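PDB 4RAJ: heme oxygenase from Chlamydomonas reinhardtii, which probably catalyses the oxygen-dependent breakdown of heme to biliverdin, releasing iron and carbon monoxide. Local coordinates for residues Arg23-Ser35 / Asp208-Asn222. Residues are numbered along the deposited sequence; the frame is centred on the assembly and turned at random.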
loop_
_atom_site.group_PDB
_atom_site.type_symbol
_atom_site.label_atom_id
_atom_site.label_comp_id
_atom_site.label_asym_id
_atom_site.label_seq_id
_atom_site.Cartn_x
_atom_site.Cartn_y
_atom_site.Cartn_z
ATOM N N ARG A 23 -9.650 -8.481 14.978
ATOM C CA ARG A 23 -10.236 -7.272 15.542
ATOM C C ARG A 23 -10.151 -6.119 14.548
ATOM O O ARG A 23 -11.094 -5.345 14.402
ATOM C CB ARG A 23 -9.561 -6.880 16.859
ATOM C CG ARG A 23 -10.170 -5.611 17.468
ATOM C CD ARG A 23 -10.029 -5.555 18.973
ATOM N NE ARG A 23 -8.860 -4.787 19.381
ATOM C CZ ARG A 23 -8.900 -3.547 19.864
ATOM N NH1 ARG A 23 -10.054 -2.915 20.008
ATOM N NH2 ARG A 23 -7.771 -2.940 20.208
ATOM N N LEU A 24 -9.024 -6.008 13.852
ATOM C CA LEU A 24 -8.852 -4.924 12.893
ATOM C C LEU A 24 -9.758 -5.107 11.683
ATOM O O LEU A 24 -10.457 -4.179 11.276
ATOM C CB LEU A 24 -7.391 -4.814 12.452
ATOM C CG LEU A 24 -6.513 -3.837 13.244
ATOM C CD1 LEU A 24 -6.594 -4.098 14.740
ATOM C CD2 LEU A 24 -5.067 -3.922 12.791
ATOM N N SER A 25 -9.761 -6.311 11.122
ATOM C CA SER A 25 -10.576 -6.579 9.939
ATOM C C SER A 25 -12.069 -6.407 10.222
ATOM O O SER A 25 -12.807 -5.926 9.367
ATOM C CB SER A 25 -10.288 -7.981 9.403
ATOM O OG SER A 25 -8.908 -8.097 9.099
ATOM N N LYS A 26 -12.514 -6.781 11.420
ATOM C CA LYS A 26 -13.904 -6.534 11.811
ATOM C C LYS A 26 -14.207 -5.046 11.900
ATOM O O LYS A 26 -15.267 -4.590 11.471
ATOM C CB LYS A 26 -14.235 -7.190 13.157
ATOM C CG LYS A 26 -14.439 -8.691 13.091
ATOM C CD LYS A 26 -15.234 -9.197 14.292
ATOM C CE LYS A 26 -14.531 -8.887 15.601
ATOM N NZ LYS A 26 -15.297 -9.389 16.775
ATOM N N ALA A 27 -13.287 -4.287 12.479
ATOM C CA ALA A 27 -13.513 -2.858 12.644
ATOM C C ALA A 27 -13.509 -2.126 11.301
ATOM O O ALA A 27 -14.208 -1.128 11.136
ATOM C CB ALA A 27 -12.477 -2.266 13.568
ATOM N N SER A 28 -12.733 -2.624 10.339
ATOM C CA SER A 28 -12.601 -1.927 9.058
ATOM C C SER A 28 -13.585 -2.397 7.991
ATOM O O SER A 28 -13.511 -1.953 6.844
ATOM C CB SER A 28 -11.173 -2.062 8.516
ATOM O OG SER A 28 -10.854 -3.413 8.219
ATOM N N ARG A 29 -14.511 -3.274 8.369
ATOM C CA ARG A 29 -15.434 -3.874 7.408
ATOM C C ARG A 29 -16.201 -2.829 6.591
ATOM O O ARG A 29 -16.252 -2.917 5.365
ATOM C CB ARG A 29 -16.418 -4.802 8.121
ATOM C CG ARG A 29 -17.266 -5.635 7.171
ATOM C CD ARG A 29 -18.452 -6.274 7.881
ATOM N NE ARG A 29 -19.446 -5.282 8.289
ATOM C CZ ARG A 29 -20.400 -4.803 7.494
ATOM N NH1 ARG A 29 -20.494 -5.222 6.239
ATOM N NH2 ARG A 29 -21.259 -3.903 7.954
ATOM N N LYS A 30 -16.772 -1.834 7.262
ATOM C CA LYS A 30 -17.585 -0.822 6.591
ATOM C C LYS A 30 -16.776 0.120 5.681
ATOM O O LYS A 30 -17.225 0.466 4.587
ATOM C CB LYS A 30 -18.364 -0.000 7.621
ATOM C CG LYS A 30 -19.635 -0.678 8.117
ATOM C CD LYS A 30 -20.524 0.302 8.878
ATOM C CE LYS A 30 -19.899 0.714 10.206
ATOM N NZ LYS A 30 -20.916 1.172 11.199
ATOM N N ILE A 31 -15.600 0.543 6.130
ATOM C CA ILE A 31 -14.787 1.448 5.326
ATOM C C ILE A 31 -14.109 0.664 4.192
ATOM O O ILE A 31 -13.829 1.225 3.134
ATOM C CB ILE A 31 -13.737 2.203 6.196
ATOM C CG1 ILE A 31 -13.132 3.383 5.427
ATOM C CG2 ILE A 31 -12.668 1.260 6.736
ATOM C CD1 ILE A 31 -14.159 4.406 5.009
ATOM N N HIS A 32 -13.881 -0.632 4.396
ATOM C CA HIS A 32 -13.335 -1.483 3.333
ATOM C C HIS A 32 -14.341 -1.571 2.192
ATOM O O HIS A 32 -13.980 -1.420 1.033
ATOM C CB HIS A 32 -12.990 -2.882 3.853
ATOM C CG HIS A 32 -11.927 -3.583 3.058
ATOM N ND1 HIS A 32 -11.549 -3.178 1.796
ATOM C CD2 HIS A 32 -11.167 -4.666 3.349
ATOM C CE1 HIS A 32 -10.601 -3.980 1.344
ATOM N NE2 HIS A 32 -10.351 -4.892 2.266
ATOM N N ASN A 33 -15.612 -1.784 2.522
ATOM C CA ASN A 33 -16.660 -1.789 1.503
ATOM C C ASN A 33 -16.772 -0.447 0.783
ATOM O O ASN A 33 -16.956 -0.400 -0.432
ATOM C CB ASN A 33 -18.006 -2.166 2.116
ATOM C CG ASN A 33 -18.004 -3.565 2.692
ATOM O OD1 ASN A 33 -17.109 -4.359 2.403
ATOM N ND2 ASN A 33 -19.004 -3.876 3.515
ATOM N N VAL A 34 -16.656 0.645 1.529
ATOM C CA VAL A 34 -16.622 1.967 0.913
ATOM C C VAL A 34 -15.444 2.088 -0.071
ATOM O O VAL A 34 -15.589 2.581 -1.197
ATOM C CB VAL A 34 -16.513 3.074 1.972
ATOM C CG1 VAL A 34 -16.187 4.403 1.314
ATOM C CG2 VAL A 34 -17.811 3.172 2.785
ATOM N N SER A 35 -14.276 1.632 0.355
ATOM C CA SER A 35 -13.081 1.715 -0.488
ATOM C C SER A 35 -13.217 0.917 -1.786
ATOM O O SER A 35 -12.896 1.388 -2.874
ATOM C CB SER A 35 -11.881 1.208 0.290
ATOM O OG SER A 35 -11.483 2.138 1.259
ATOM N N ASP A 208 -4.881 -0.598 20.637
ATOM C CA ASP A 208 -5.904 0.349 20.193
ATOM C C ASP A 208 -5.365 1.300 19.122
ATOM O O ASP A 208 -6.067 1.648 18.174
ATOM C CB ASP A 208 -6.441 1.181 21.367
ATOM C CG ASP A 208 -7.320 0.374 22.310
ATOM O OD1 ASP A 208 -7.695 -0.777 21.962
ATOM O OD2 ASP A 208 -7.631 0.898 23.405
ATOM N N GLN A 209 -4.128 1.742 19.291
ATOM C CA GLN A 209 -3.505 2.619 18.307
ATOM C C GLN A 209 -3.328 1.930 16.969
ATOM O O GLN A 209 -3.464 2.555 15.928
ATOM C CB GLN A 209 -2.149 3.107 18.791
ATOM C CG GLN A 209 -2.200 4.237 19.791
ATOM C CD GLN A 209 -0.818 4.725 20.151
ATOM O OE1 GLN A 209 0.055 3.934 20.493
ATOM N NE2 GLN A 209 -0.606 6.029 20.059
ATOM N N LEU A 210 -3.001 0.643 16.999
ATOM C CA LEU A 210 -2.836 -0.118 15.764
ATOM C C LEU A 210 -4.161 -0.231 15.025
ATOM O O LEU A 210 -4.214 -0.114 13.801
ATOM C CB LEU A 210 -2.264 -1.509 16.068
ATOM C CG LEU A 210 -0.826 -1.492 16.594
ATOM C CD1 LEU A 210 -0.455 -2.827 17.237
ATOM C CD2 LEU A 210 0.128 -1.164 15.444
ATOM N N LEU A 211 -5.235 -0.456 15.771
ATOM C CA LEU A 211 -6.586 -0.412 15.208
ATOM C C LEU A 211 -6.834 0.946 14.554
ATOM O O LEU A 211 -7.280 1.015 13.410
ATOM C CB LEU A 211 -7.649 -0.691 16.291
ATOM C CG LEU A 211 -9.122 -0.546 15.877
ATOM C CD1 LEU A 211 -9.333 -1.234 14.548
ATOM C CD2 LEU A 211 -10.048 -1.147 16.924
ATOM N N SER A 212 -6.545 2.022 15.283
ATOM C CA SER A 212 -6.792 3.358 14.764
ATOM C C SER A 212 -5.986 3.620 13.497
ATOM O O SER A 212 -6.489 4.217 12.563
ATOM C CB SER A 212 -6.472 4.415 15.814
ATOM O OG SER A 212 -7.399 4.348 16.877
ATOM N N GLU A 213 -4.736 3.173 13.466
ATOM C CA GLU A 213 -3.893 3.451 12.317
ATOM C C GLU A 213 -4.321 2.628 11.100
ATOM O O GLU A 213 -4.199 3.093 9.975
ATOM C CB GLU A 213 -2.424 3.201 12.658
ATOM C CG GLU A 213 -1.859 4.287 13.581
ATOM C CD GLU A 213 -1.931 5.678 12.968
ATOM O OE1 GLU A 213 -1.647 5.826 11.754
ATOM O OE2 GLU A 213 -2.281 6.628 13.703
ATOM N N HIS A 214 -4.823 1.417 11.342
ATOM C CA HIS A 214 -5.410 0.559 10.303
ATOM C C HIS A 214 -6.586 1.291 9.621
ATOM O O HIS A 214 -6.661 1.364 8.398
ATOM C CB HIS A 214 -5.856 -0.770 10.943
ATOM C CG HIS A 214 -6.627 -1.688 10.041
ATOM N ND1 HIS A 214 -6.093 -2.244 8.898
ATOM C CD2 HIS A 214 -7.884 -2.187 10.152
ATOM C CE1 HIS A 214 -6.991 -3.038 8.337
ATOM N NE2 HIS A 214 -8.090 -3.011 9.071
ATOM N N LEU A 215 -7.493 1.850 10.420
ATOM C CA LEU A 215 -8.615 2.603 9.866
ATOM C C LEU A 215 -8.114 3.843 9.126
ATOM O O LEU A 215 -8.673 4.238 8.100
ATOM C CB LEU A 215 -9.594 3.011 10.979
ATOM C CG LEU A 215 -10.260 1.859 11.722
ATOM C CD1 LEU A 215 -11.086 2.411 12.889
ATOM C CD2 LEU A 215 -11.127 1.040 10.774
ATOM N N ALA A 216 -7.066 4.469 9.662
ATOM C CA ALA A 216 -6.543 5.706 9.077
ATOM C C ALA A 216 -5.977 5.450 7.685
ATOM O O ALA A 216 -6.066 6.313 6.809
ATOM C CB ALA A 216 -5.467 6.330 9.970
ATOM N N ALA A 217 -5.394 4.272 7.485
ATOM C CA ALA A 217 -4.834 3.935 6.175
ATOM C C ALA A 217 -5.937 3.884 5.128
ATOM O O ALA A 217 -5.764 4.393 4.022
ATOM C CB ALA A 217 -4.075 2.612 6.237
ATOM N N PHE A 218 -7.080 3.291 5.471
ATOM C CA PHE A 218 -8.231 3.321 4.561
ATOM C C PHE A 218 -8.657 4.761 4.300
ATOM O O PHE A 218 -8.927 5.154 3.164
ATOM C CB PHE A 218 -9.419 2.537 5.125
ATOM C CG PHE A 218 -9.291 1.054 4.990
ATOM C CD1 PHE A 218 -9.721 0.412 3.834
ATOM C CD2 PHE A 218 -8.758 0.291 6.018
ATOM C CE1 PHE A 218 -9.614 -0.963 3.704
ATOM C CE2 PHE A 218 -8.642 -1.086 5.892
ATOM C CZ PHE A 218 -9.067 -1.712 4.732
ATOM N N GLY A 219 -8.731 5.544 5.368
ATOM C CA GLY A 219 -9.160 6.927 5.249
ATOM C C GLY A 219 -8.261 7.734 4.330
ATOM O O GLY A 219 -8.746 8.484 3.464
ATOM N N HIS A 220 -6.950 7.581 4.518
ATOM C CA HIS A 220 -5.980 8.276 3.683
ATOM C C HIS A 220 -6.099 7.824 2.231
ATOM O O HIS A 220 -6.070 8.642 1.309
ATOM C CB HIS A 220 -4.564 8.042 4.204
ATOM C CG HIS A 220 -4.217 8.867 5.407
ATOM N ND1 HIS A 220 -4.026 10.231 5.339
ATOM C CD2 HIS A 220 -4.015 8.520 6.702
ATOM C CE1 HIS A 220 -3.733 10.691 6.545
ATOM N NE2 HIS A 220 -3.714 9.672 7.389
ATOM N N ASN A 221 -6.187 6.506 2.027
ATOM C CA ASN A 221 -6.282 5.958 0.685
ATOM C C ASN A 221 -7.505 6.498 -0.020
ATOM O O ASN A 221 -7.446 6.874 -1.184
ATOM C CB ASN A 221 -6.332 4.424 0.714
ATOM C CG ASN A 221 -4.964 3.804 0.876
ATOM O OD1 ASN A 221 -3.997 4.495 1.178
ATOM N ND2 ASN A 221 -4.876 2.492 0.680
ATOM N N ASN A 222 -8.621 6.555 0.691
ATOM C CA ASN A 222 -9.856 7.029 0.055
ATOM C C ASN A 222 -9.739 8.497 -0.350
ATOM O O ASN A 222 -10.184 8.892 -1.425
ATOM C CB ASN A 222 -11.047 6.806 0.987
ATOM C CG ASN A 222 -11.422 5.343 1.093
ATOM O OD1 ASN A 222 -10.825 4.488 0.426
ATOM N ND2 ASN A 222 -12.398 5.039 1.939
#
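Leu24, Ser28 and Ile31 pack against Leu211, His214 and Phe218 in a mixed apolar and polar helix-helix contact, joining the N-terminal helices 20-27 and 29-47 to helix 204-227. The segments run in the same general direction: 23-27 crosses 208-222 at -42°, whereas 29-35 lies at only 18°, so the break at Ser28 brings the chain closer to parallel. At one end, Arg23 NH2 forms a salt bridge to Asp208 OD1 (2.8 Å), while Leu211 CD2 covers a guanidinium face. Leu211 CD1 sits tightly on Ala27 CB at 3.5 Å. With CG anti to the backbone N (chi1 173°), His214 reaches across the interface; Leu24 CB lies over its ring face, 4.0 Å from the centroid, in a CH-pi contact. At the ring edge, NE2 shares a hydrogen bond with Ser28 OG (2.9 Å), and Thr146 holds ND1, so both nitrogens fix the ring's rotation. Ile31 CG2 makes an off-centre CH-pi contact with Phe218, 3.8 Å from CG, and the His32 ring meets that phenyl obliquely. Replacing Phe218 by alanine is likely to leave a gap against Ile31 and Ser28 CB. Beyond it, Ser35 OG donates to an in-plane lone pair of Asn222 OD1 at 2.6 Å. Ser35 and Phe218 also line a polyether-filled pocket, consistent with the all-alpha heme oxygenase cleft between proximal N-terminal and mid-chain distal helices, helix 204-227 forming a side wall.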